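Local coordinates for protein beta-phosphoglucomutase (Bacteroides vulgatus, PDB 3DV9) that probably interconverts beta-glucose 1-phosphate and glucose 6-phosphate, as a magnesium-binding member of the haloacid dehalogenase (HAD) superfamily, at residues Lys24-Asp29 with Thr118-Glu123; Lys50-Gly55 with Ile90-Gln95; Thr72-Ser77 with Gly82-Glu87. One frame throughout, in Å; residues are numbered along the deposited sequence.

After the N-terminal helix 2-16 the chain runs through strand 25-29, which belongs to contact 1, and enters helix 38-51, whose end supplies one side of contact 2. Helix 69-81 and the loop behind it, folded back on each other, form contact 3. Helix 87-101 then closes contact 2 round contact 3, and helix 113-122 closes contact 1 round both, so the three nest without crossing. Contacts 2 and 3, with centres about 10 Å apart, touch through Ile-93 on Ile-73 and Ile-90 on Ala-85, joining three helices of the helical cap. Contact 1 lies in the parallel-sheet core, its centre about 37 Å from that of contact 2.

Contact 1 (Lys24-Asp29 with Thr118-Glu123); sequences KAVLFD and TKIKSE. With MG (magnesium ion), chain B.
Ile-120, on the inner side of helix 113-122, reaches down onto strand 25-29 and touches two of its side chains, Val-26 and Phe-28. With CG2 anti to the backbone N and CG1 beside it (chi1 -71°), the CG2 methyl meets Val-26 alone of the two: Ile-120 CG2 lies 3.9 Å from Val-26 CG2, the side chains crossing at about a right angle. Ile-120 CD1 also lies against the Val-26 methyls but comes closest to Phe-28, 3.5 Å from Phe-28 CZ. It arrives at the edge of the ring and in its plane, from the direction opposite to that of the phenyl group. This is helix-on-sheet packing in the Rossmann-like core of the HAD fold: strand 25-29 lies within the parallel sheet, between strands 126-130 and 185-189, and helix 113-122 leads through a short loop into strand 126-130. Trp-237 of helix 230-244 touches both Val-26 and Ile-120, adding to the apolar layer. Immediately after Phe-28 the strand delivers Asp-29 to the magnesium ion, which lies 2.1 Å from Asp-29 OD2; Asp-31, Glu-65 and Asn-190 bind the same ion, while Lys-165 makes a salt bridge with Asp-29 OD1.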
loop_
_atom_site.group_PDB
_atom_site.type_symbol
_atom_site.label_atom_id
_atom_site.label_comp_id
_atom_site.label_asym_id
_atom_site.label_seq_id
_atom_site.Cartn_x
_atom_site.Cartn_y
_atom_site.Cartn_z
ATOM N N LYS A 24 5.453 4.124 17.034
ATOM C CA LYS A 24 6.123 2.855 17.298
ATOM C C LYS A 24 6.314 2.025 16.037
ATOM O O LYS A 24 7.164 1.145 15.996
ATOM C CB LYS A 24 5.340 2.046 18.337
ATOM C CG LYS A 24 5.108 2.819 19.619
ATOM C CD LYS A 24 4.593 1.924 20.719
ATOM C CE LYS A 24 4.230 2.752 21.968
ATOM N NZ LYS A 24 5.407 3.192 22.772
ATOM N N ALA A 25 5.476 2.267 15.042
ATOM C CA ALA A 25 5.440 1.387 13.875
ATOM C C ALA A 25 5.192 2.184 12.597
ATOM O O ALA A 25 4.494 3.205 12.604
ATOM C CB ALA A 25 4.282 0.325 14.055
ATOM N N VAL A 26 5.714 1.668 11.488
ATOM C CA VAL A 26 5.485 2.279 10.166
ATOM C C VAL A 26 5.082 1.142 9.232
ATOM O O VAL A 26 5.850 0.198 9.007
ATOM C CB VAL A 26 6.711 3.081 9.605
ATOM C CG1 VAL A 26 6.307 3.846 8.289
ATOM C CG2 VAL A 26 7.258 4.083 10.640
ATOM N N LEU A 27 3.846 1.238 8.736
ATOM C CA LEU A 27 3.195 0.193 7.952
ATOM C C LEU A 27 3.320 0.546 6.498
ATOM O O LEU A 27 2.692 1.498 6.032
ATOM C CB LEU A 27 1.690 0.103 8.315
ATOM C CG LEU A 27 1.365 -0.657 9.596
ATOM C CD1 LEU A 27 2.418 -0.656 10.663
ATOM C CD2 LEU A 27 -0.063 -0.308 10.125
ATOM N N PHE A 28 4.150 -0.203 5.773
ATOM C CA PHE A 28 4.407 0.079 4.346
ATOM C C PHE A 28 3.599 -0.775 3.414
ATOM O O PHE A 28 3.662 -2.028 3.440
ATOM C CB PHE A 28 5.868 -0.180 4.013
ATOM C CG PHE A 28 6.800 0.833 4.561
ATOM C CD1 PHE A 28 7.222 1.892 3.742
ATOM C CD2 PHE A 28 7.271 0.743 5.869
ATOM C CE1 PHE A 28 8.113 2.870 4.224
ATOM C CE2 PHE A 28 8.159 1.727 6.382
ATOM C CZ PHE A 28 8.592 2.769 5.553
ATOM N N ASP A 29 2.896 -0.112 2.501
ATOM C CA ASP A 29 2.457 -0.858 1.350
ATOM C C ASP A 29 3.668 -1.451 0.565
ATOM O O ASP A 29 4.793 -0.922 0.638
ATOM C CB ASP A 29 1.647 0.073 0.452
ATOM C CG ASP A 29 1.173 -0.600 -0.767
ATOM O OD1 ASP A 29 0.561 -1.685 -0.623
ATOM O OD2 ASP A 29 1.443 -0.071 -1.859
ATOM N N THR A 118 16.017 1.776 6.823
ATOM C CA THR A 118 17.190 1.656 7.723
ATOM C C THR A 118 17.136 2.724 8.823
ATOM O O THR A 118 17.523 2.443 9.971
ATOM C CB THR A 118 18.547 1.673 6.947
ATOM O OG1 THR A 118 18.799 2.985 6.422
ATOM C CG2 THR A 118 18.523 0.681 5.806
ATOM N N LYS A 119 16.622 3.922 8.483
ATOM C CA LYS A 119 16.520 5.012 9.474
ATOM C C LYS A 119 15.468 4.588 10.501
ATOM O O LYS A 119 15.677 4.721 11.718
ATOM C CB LYS A 119 15.992 6.285 8.803
ATOM C CG LYS A 119 17.030 6.989 7.928
ATOM C CD LYS A 119 16.367 8.165 7.257
ATOM C CE LYS A 119 17.273 8.787 6.261
ATOM N NZ LYS A 119 16.578 9.928 5.539
ATOM N N ILE A 120 14.362 4.067 9.991
ATOM C CA ILE A 120 13.198 3.665 10.843
ATOM C C ILE A 120 13.630 2.544 11.802
ATOM O O ILE A 120 13.366 2.605 13.005
ATOM C CB ILE A 120 11.952 3.252 9.965
ATOM C CG1 ILE A 120 11.370 4.523 9.320
ATOM C CG2 ILE A 120 10.849 2.539 10.795
ATOM C CD1 ILE A 120 10.426 4.271 8.087
ATOM N N LYS A 121 14.277 1.529 11.266
ATOM C CA LYS A 121 14.806 0.413 12.087
ATOM C C LYS A 121 15.814 0.924 13.142
ATOM O O LYS A 121 15.749 0.515 14.306
ATOM C CB LYS A 121 15.356 -0.712 11.173
ATOM C CG LYS A 121 15.549 -2.095 11.775
ATOM C CD LYS A 121 14.222 -2.895 11.762
ATOM C CE LYS A 121 14.377 -4.130 12.632
ATOM N NZ LYS A 121 13.604 -5.282 12.081
ATOM N N SER A 122 16.699 1.840 12.760
ATOM C CA SER A 122 17.708 2.416 13.652
ATOM C C SER A 122 17.074 3.139 14.853
ATOM O O SER A 122 17.633 3.159 15.977
ATOM C CB SER A 122 18.581 3.417 12.883
ATOM O OG SER A 122 19.635 3.893 13.709
ATOM N N GLU A 123 15.918 3.743 14.609
ATOM C CA GLU A 123 15.228 4.539 15.614
ATOM C C GLU A 123 14.458 3.668 16.588
ATOM O O GLU A 123 13.831 4.181 17.517
ATOM C CB GLU A 123 14.273 5.531 14.936
ATOM C CG GLU A 123 14.973 6.706 14.292
ATOM C CD GLU A 123 15.639 7.628 15.308
ATOM O OE1 GLU A 123 15.057 7.879 16.381
ATOM O OE2 GLU A 123 16.756 8.103 15.027
HETATM MG MG MG B . 0.626 0.034 -3.849
HETATM O O HOH W 1 -0.444 -1.773 -3.698
HETATM O O HOH W 2 -1.470 0.469 -2.765
#

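Contact 2 (Lys50-Gly55 with Ile90-Gln95); sequences KRFGFG and IKAIYQ
The backbones come nearest at Phe-52 and Ile-93, their CA atoms 7.3 Å apart, where the chain leaving helix 38-51 passes beside helix 87-101. Phe-52 lays its ring against the helix so that Ile-93 CG1 sits over the middle of one face, 3.5 Å from the Phe-52 ring centroid and only 13° off the normal, a CH-pi contact. The two side chains slide past each other in opposite directions. Ile-93 holds CG1 beside its backbone N (chi1 -66°), which sets that methylene on the ring, and the extended second torsion carries CD1 on to Phe-54. There Ile-93 CD1 lies 3.8 Å from Phe-54 CE2, at the edge of the second ring and near its plane. Between the two phenylalanines the helix ends in a Schellman motif: Gly-53, at positive phi, is the C-prime residue, with Gly-53 N hydrogen-bonded to Lys-50 O at 3.0 Å and Phe-54 N paired with Met-49 O. This turn puts both rings on the same isoleucine, within the helical cap that HAD phosphatases and mutases of this kind carry beside their core. At the far end of the Phe-52 ring, Phe-52 CE1 touches Ala-92 CB at 3.8 Å, and Phe-52 CZ lies 3.6 Å from Ala-92 O. Replacing Phe-52 by an alanine would remove the face on which Ile-93 CG1 rests and would probably open a gap between the helix end and Ala-92. Ile-93 has further neighbours in Trp-45, Ile-48 and Met-49 of helix 38-51 and Ile-73 of helix 69-81. Phe-54, the more deeply buried of the two phenylalanines, also packs on Glu-80 and Arg-81 of helix 69-81.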
loop_
_atom_site.group_PDB
_atom_site.type_symbol
_atom_site.label_atom_id
_atom_site.label_comp_id
_atom_site.label_asym_id
_atom_site.label_seq_id
_atom_site.Cartn_x
_atom_site.Cartn_y
_atom_site.Cartn_z
ATOM N N LYS A 50 -7.469 -9.151 -21.147
ATOM C CA LYS A 50 -7.750 -9.151 -22.608
ATOM C C LYS A 50 -7.868 -10.581 -23.156
ATOM O O LYS A 50 -8.776 -10.875 -23.957
ATOM C CB LYS A 50 -6.666 -8.365 -23.367
ATOM C CG LYS A 50 -6.922 -8.208 -24.852
ATOM C CD LYS A 50 -5.815 -7.356 -25.473
ATOM C CE LYS A 50 -5.942 -7.177 -26.996
ATOM N NZ LYS A 50 -6.705 -5.953 -27.415
ATOM N N ARG A 51 -6.966 -11.459 -22.711
ATOM C CA ARG A 51 -6.948 -12.853 -23.124
ATOM C C ARG A 51 -8.245 -13.572 -22.738
ATOM O O ARG A 51 -8.694 -14.475 -23.453
ATOM C CB ARG A 51 -5.770 -13.591 -22.475
ATOM C CG ARG A 51 -5.604 -14.999 -22.981
ATOM C CD ARG A 51 -4.521 -15.731 -22.180
ATOM N NE ARG A 51 -3.247 -15.023 -22.386
ATOM C CZ ARG A 51 -2.157 -15.214 -21.643
ATOM N NH1 ARG A 51 -2.177 -16.069 -20.634
ATOM N NH2 ARG A 51 -1.046 -14.508 -21.905
ATOM N N PHE A 52 -8.809 -13.205 -21.590
ATOM C CA PHE A 52 -10.080 -13.768 -21.100
ATOM C C PHE A 52 -11.320 -13.001 -21.623
ATOM O O PHE A 52 -12.441 -13.257 -21.231
ATOM C CB PHE A 52 -10.059 -13.838 -19.578
ATOM C CG PHE A 52 -9.267 -14.988 -19.042
ATOM C CD1 PHE A 52 -9.912 -16.162 -18.628
ATOM C CD2 PHE A 52 -7.870 -14.910 -18.934
ATOM C CE1 PHE A 52 -9.198 -17.232 -18.132
ATOM C CE2 PHE A 52 -7.121 -16.003 -18.427
ATOM C CZ PHE A 52 -7.785 -17.151 -18.015
ATOM N N GLY A 53 -11.109 -12.074 -22.542
ATOM C CA GLY A 53 -12.217 -11.366 -23.196
ATOM C C GLY A 53 -12.738 -10.144 -22.451
ATOM O O GLY A 53 -13.810 -9.648 -22.765
ATOM N N PHE A 54 -11.961 -9.648 -21.479
ATOM C CA PHE A 54 -12.336 -8.501 -20.667
ATOM C C PHE A 54 -11.471 -7.261 -20.955
ATOM O O PHE A 54 -10.274 -7.376 -21.227
ATOM C CB PHE A 54 -12.160 -8.821 -19.173
ATOM C CG PHE A 54 -13.093 -9.883 -18.632
ATOM C CD1 PHE A 54 -14.482 -9.695 -18.618
ATOM C CD2 PHE A 54 -12.571 -11.070 -18.091
ATOM C CE1 PHE A 54 -15.354 -10.671 -18.092
ATOM C CE2 PHE A 54 -13.450 -12.078 -17.549
ATOM C CZ PHE A 54 -14.837 -11.866 -17.556
ATOM N N GLY A 55 -12.063 -6.082 -20.828
ATOM C CA GLY A 55 -11.340 -4.849 -21.068
ATOM C C GLY A 55 -10.950 -4.168 -19.772
ATOM O O GLY A 55 -11.756 -3.467 -19.172
ATOM N N ILE A 90 -12.216 -16.946 -12.035
ATOM C CA ILE A 90 -11.352 -16.135 -11.182
ATOM C C ILE A 90 -10.015 -16.834 -10.919
ATOM O O ILE A 90 -8.953 -16.223 -11.011
ATOM C CB ILE A 90 -12.092 -15.757 -9.860
ATOM C CG1 ILE A 90 -13.184 -14.707 -10.162
ATOM C CG2 ILE A 90 -11.103 -15.243 -8.777
ATOM C CD1 ILE A 90 -14.284 -14.574 -9.102
ATOM N N LYS A 91 -10.072 -18.121 -10.603
ATOM C CA LYS A 91 -8.856 -18.903 -10.411
ATOM C C LYS A 91 -7.949 -18.992 -11.654
ATOM O O LYS A 91 -6.717 -18.921 -11.533
ATOM C CB LYS A 91 -9.209 -20.306 -9.903
ATOM C CG LYS A 91 -7.999 -21.192 -9.668
ATOM C CD LYS A 91 -8.395 -22.643 -9.515
ATOM C CE LYS A 91 -7.258 -23.437 -8.877
ATOM N NZ LYS A 91 -7.765 -24.576 -8.065
ATOM N N ALA A 92 -8.564 -19.165 -12.824
ATOM C CA ALA A 92 -7.872 -19.203 -14.114
ATOM C C ALA A 92 -7.208 -17.864 -14.442
ATOM O O ALA A 92 -6.058 -17.814 -14.896
ATOM C CB ALA A 92 -8.845 -19.589 -15.217
ATOM N N ILE A 93 -7.945 -16.782 -14.205
ATOM C CA ILE A 93 -7.447 -15.445 -14.482
ATOM C C ILE A 93 -6.290 -15.142 -13.529
ATOM O O ILE A 93 -5.213 -14.750 -13.975
ATOM C CB ILE A 93 -8.561 -14.399 -14.390
ATOM C CG1 ILE A 93 -9.589 -14.644 -15.511
ATOM C CG2 ILE A 93 -7.964 -12.951 -14.422
ATOM C CD1 ILE A 93 -10.950 -13.884 -15.327
ATOM N N TYR A 94 -6.479 -15.364 -12.229
ATOM C CA TYR A 94 -5.376 -15.085 -11.311
ATOM C C TYR A 94 -4.113 -15.895 -11.654
ATOM O O TYR A 94 -2.994 -15.343 -11.637
ATOM C CB TYR A 94 -5.758 -15.239 -9.830
ATOM C CG TYR A 94 -4.734 -14.565 -8.923
ATOM C CD1 TYR A 94 -4.495 -13.171 -9.005
ATOM C CD2 TYR A 94 -3.972 -15.308 -8.011
ATOM C CE1 TYR A 94 -3.543 -12.546 -8.196
ATOM C CE2 TYR A 94 -3.003 -14.678 -7.187
ATOM C CZ TYR A 94 -2.799 -13.298 -7.288
ATOM O OH TYR A 94 -1.860 -12.665 -6.476
ATOM N N GLN A 95 -4.283 -17.180 -11.999
ATOM C CA GLN A 95 -3.145 -18.033 -12.354
ATOM C C GLN A 95 -2.409 -17.483 -13.577
ATOM O O GLN A 95 -1.175 -17.390 -13.588
ATOM C CB GLN A 95 -3.585 -19.488 -12.591
ATOM C CG GLN A 95 -3.804 -20.297 -11.310
ATOM C CD GLN A 95 -3.969 -21.802 -11.553
ATOM O OE1 GLN A 95 -3.823 -22.288 -12.681
ATOM N NE2 GLN A 95 -4.284 -22.545 -10.487
#

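Contact 3 (Thr72-Ser77 with Gly82-Glu87); sequences TINIVS and GHDATE
A trans first torsion swings the Ser-77 hydroxyl out toward the returning loop and onto His-83 O; Asn-74 turns CG beside its own N (chi1 -78°), bringing OD1 up to Ala-85 N. The two side chains fasten the link between helices 69-81 and 87-101 of the HAD cap to the helix it has just left, after Gly-82 ends that helix at positive phi. Ser-77 OG donates to His-83 O over 2.7 Å and is also hydrogen-bonded to Arg-81. The bond from Ala-85 N to Asn-74 OD1 is 2.9 Å long and bent (146° at the hydrogen), its donor lying above the plane of the amide carbonyl. Beside it, the Asn-74 amide and the Asp-84 carboxylate are stacked, their planes 14° apart and Asn-74 CG 3.8 Å from Asp-84 CG. The carboxylate finds its charged partner in Arg-78, which makes a salt bridge with Asp-84 OD1. Deeper in, Ala-85 CB rests on Ile-73 CG2 at 3.7 Å, and Ile-90 of the next helix packs on both residues. Further along, Thr-86 is the N-cap of helix 87-101. The loop is also tied to itself, for the His-83 ring turns back so that His-83 ND1 donates to Asp-84 O, 2.7 Å away and almost exactly in the ring plane.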
loop_
_atom_site.group_PDB
_atom_site.type_symbol
_atom_site.label_atom_id
_atom_site.label_comp_id
_atom_site.label_asym_id
_atom_site.label_seq_id
_atom_site.Cartn_x
_atom_site.Cartn_y
_atom_site.Cartn_z
ATOM N N THR A 72 -11.599 -7.050 -8.423
ATOM C CA THR A 72 -11.243 -6.433 -9.716
ATOM C C THR A 72 -11.887 -7.156 -10.919
ATOM O O THR A 72 -12.459 -6.518 -11.822
ATOM C CB THR A 72 -9.704 -6.341 -9.936
ATOM O OG1 THR A 72 -9.114 -5.487 -8.939
ATOM C CG2 THR A 72 -9.383 -5.746 -11.320
ATOM N N ILE A 73 -11.767 -8.482 -10.947
ATOM C CA ILE A 73 -12.384 -9.281 -12.012
ATOM C C ILE A 73 -13.895 -9.088 -11.992
ATOM O O ILE A 73 -14.522 -8.898 -13.046
ATOM C CB ILE A 73 -12.015 -10.791 -11.875
ATOM C CG1 ILE A 73 -10.508 -10.989 -12.056
ATOM C CG2 ILE A 73 -12.791 -11.664 -12.893
ATOM C CD1 ILE A 73 -9.974 -12.311 -11.436
ATOM N N ASN A 74 -14.484 -9.115 -10.797
ATOM C CA ASN A 74 -15.948 -8.996 -10.686
ATOM C C ASN A 74 -16.492 -7.626 -11.082
ATOM O O ASN A 74 -17.585 -7.539 -11.669
ATOM C CB ASN A 74 -16.449 -9.399 -9.302
ATOM C CG ASN A 74 -16.503 -10.893 -9.124
ATOM O OD1 ASN A 74 -16.448 -11.639 -10.106
ATOM N ND2 ASN A 74 -16.596 -11.344 -7.873
ATOM N N ILE A 75 -15.724 -6.569 -10.798
ATOM C CA ILE A 75 -16.096 -5.223 -11.253
ATOM C C ILE A 75 -16.206 -5.209 -12.765
ATOM O O ILE A 75 -17.225 -4.789 -13.315
ATOM C CB ILE A 75 -15.070 -4.131 -10.781
ATOM C CG1 ILE A 75 -15.232 -3.877 -9.279
ATOM C CG2 ILE A 75 -15.231 -2.819 -11.589
ATOM C CD1 ILE A 75 -13.988 -3.253 -8.644
ATOM N N VAL A 76 -15.174 -5.699 -13.441
ATOM C CA VAL A 76 -15.149 -5.672 -14.891
ATOM C C VAL A 76 -16.207 -6.628 -15.468
ATOM O O VAL A 76 -16.852 -6.314 -16.476
ATOM C CB VAL A 76 -13.758 -6.029 -15.449
ATOM C CG1 VAL A 76 -13.756 -5.991 -16.969
ATOM C CG2 VAL A 76 -12.698 -5.092 -14.870
ATOM N N SER A 77 -16.372 -7.793 -14.847
ATOM C CA SER A 77 -17.369 -8.769 -15.320
ATOM C C SER A 77 -18.801 -8.231 -15.228
ATOM O O SER A 77 -19.595 -8.350 -16.186
ATOM C CB SER A 77 -17.252 -10.079 -14.548
ATOM O OG SER A 77 -18.189 -11.029 -15.043
ATOM N N GLY A 82 -22.875 -8.193 -16.850
ATOM C CA GLY A 82 -24.007 -8.015 -15.930
ATOM C C GLY A 82 -24.098 -9.012 -14.786
ATOM O O GLY A 82 -25.130 -9.089 -14.111
ATOM N N HIS A 83 -23.029 -9.787 -14.586
ATOM C CA HIS A 83 -22.933 -10.751 -13.489
ATOM C C HIS A 83 -21.484 -10.916 -13.035
ATOM O O HIS A 83 -20.548 -10.634 -13.794
ATOM C CB HIS A 83 -23.537 -12.129 -13.866
ATOM C CG HIS A 83 -22.875 -12.801 -15.034
ATOM N ND1 HIS A 83 -21.661 -13.448 -14.937
ATOM C CD2 HIS A 83 -23.281 -12.963 -16.320
ATOM C CE1 HIS A 83 -21.330 -13.948 -16.114
ATOM N NE2 HIS A 83 -22.295 -13.668 -16.971
ATOM N N ASP A 84 -21.303 -11.376 -11.800
ATOM C CA ASP A 84 -19.978 -11.755 -11.311
ATOM C C ASP A 84 -19.398 -12.922 -12.108
ATOM O O ASP A 84 -20.144 -13.699 -12.733
ATOM C CB ASP A 84 -20.031 -12.136 -9.827
ATOM C CG ASP A 84 -20.330 -10.955 -8.930
ATOM O OD1 ASP A 84 -20.178 -9.814 -9.405
ATOM O OD2 ASP A 84 -20.719 -11.164 -7.756
ATOM N N ALA A 85 -18.066 -13.024 -12.078
ATOM C CA ALA A 85 -17.333 -14.183 -12.599
ATOM C C ALA A 85 -17.506 -15.383 -11.671
ATOM O O ALA A 85 -17.807 -15.229 -10.481
ATOM C CB ALA A 85 -15.833 -13.853 -12.777
ATOM N N THR A 86 -17.324 -16.575 -12.229
ATOM C CA THR A 86 -17.405 -17.811 -11.473
ATOM C C THR A 86 -16.092 -18.042 -10.748
ATOM O O THR A 86 -15.070 -17.413 -11.085
ATOM C CB THR A 86 -17.696 -19.013 -12.407
ATOM O OG1 THR A 86 -16.650 -19.150 -13.391
ATOM C CG2 THR A 86 -19.050 -18.830 -13.122
ATOM N N GLU A 87 -16.104 -18.939 -9.759
ATOM C CA GLU A 87 -14.878 -19.304 -9.068
ATOM C C GLU A 87 -13.833 -19.831 -10.058
ATOM O O GLU A 87 -12.656 -19.469 -9.972
ATOM C CB GLU A 87 -15.147 -20.330 -7.960
ATOM C CG GLU A 87 -14.258 -20.146 -6.736
ATOM C CD GLU A 87 -12.779 -20.143 -7.080
ATOM O OE1 GLU A 87 -12.157 -19.052 -7.047
ATOM O OE2 GLU A 87 -12.249 -21.229 -7.415
#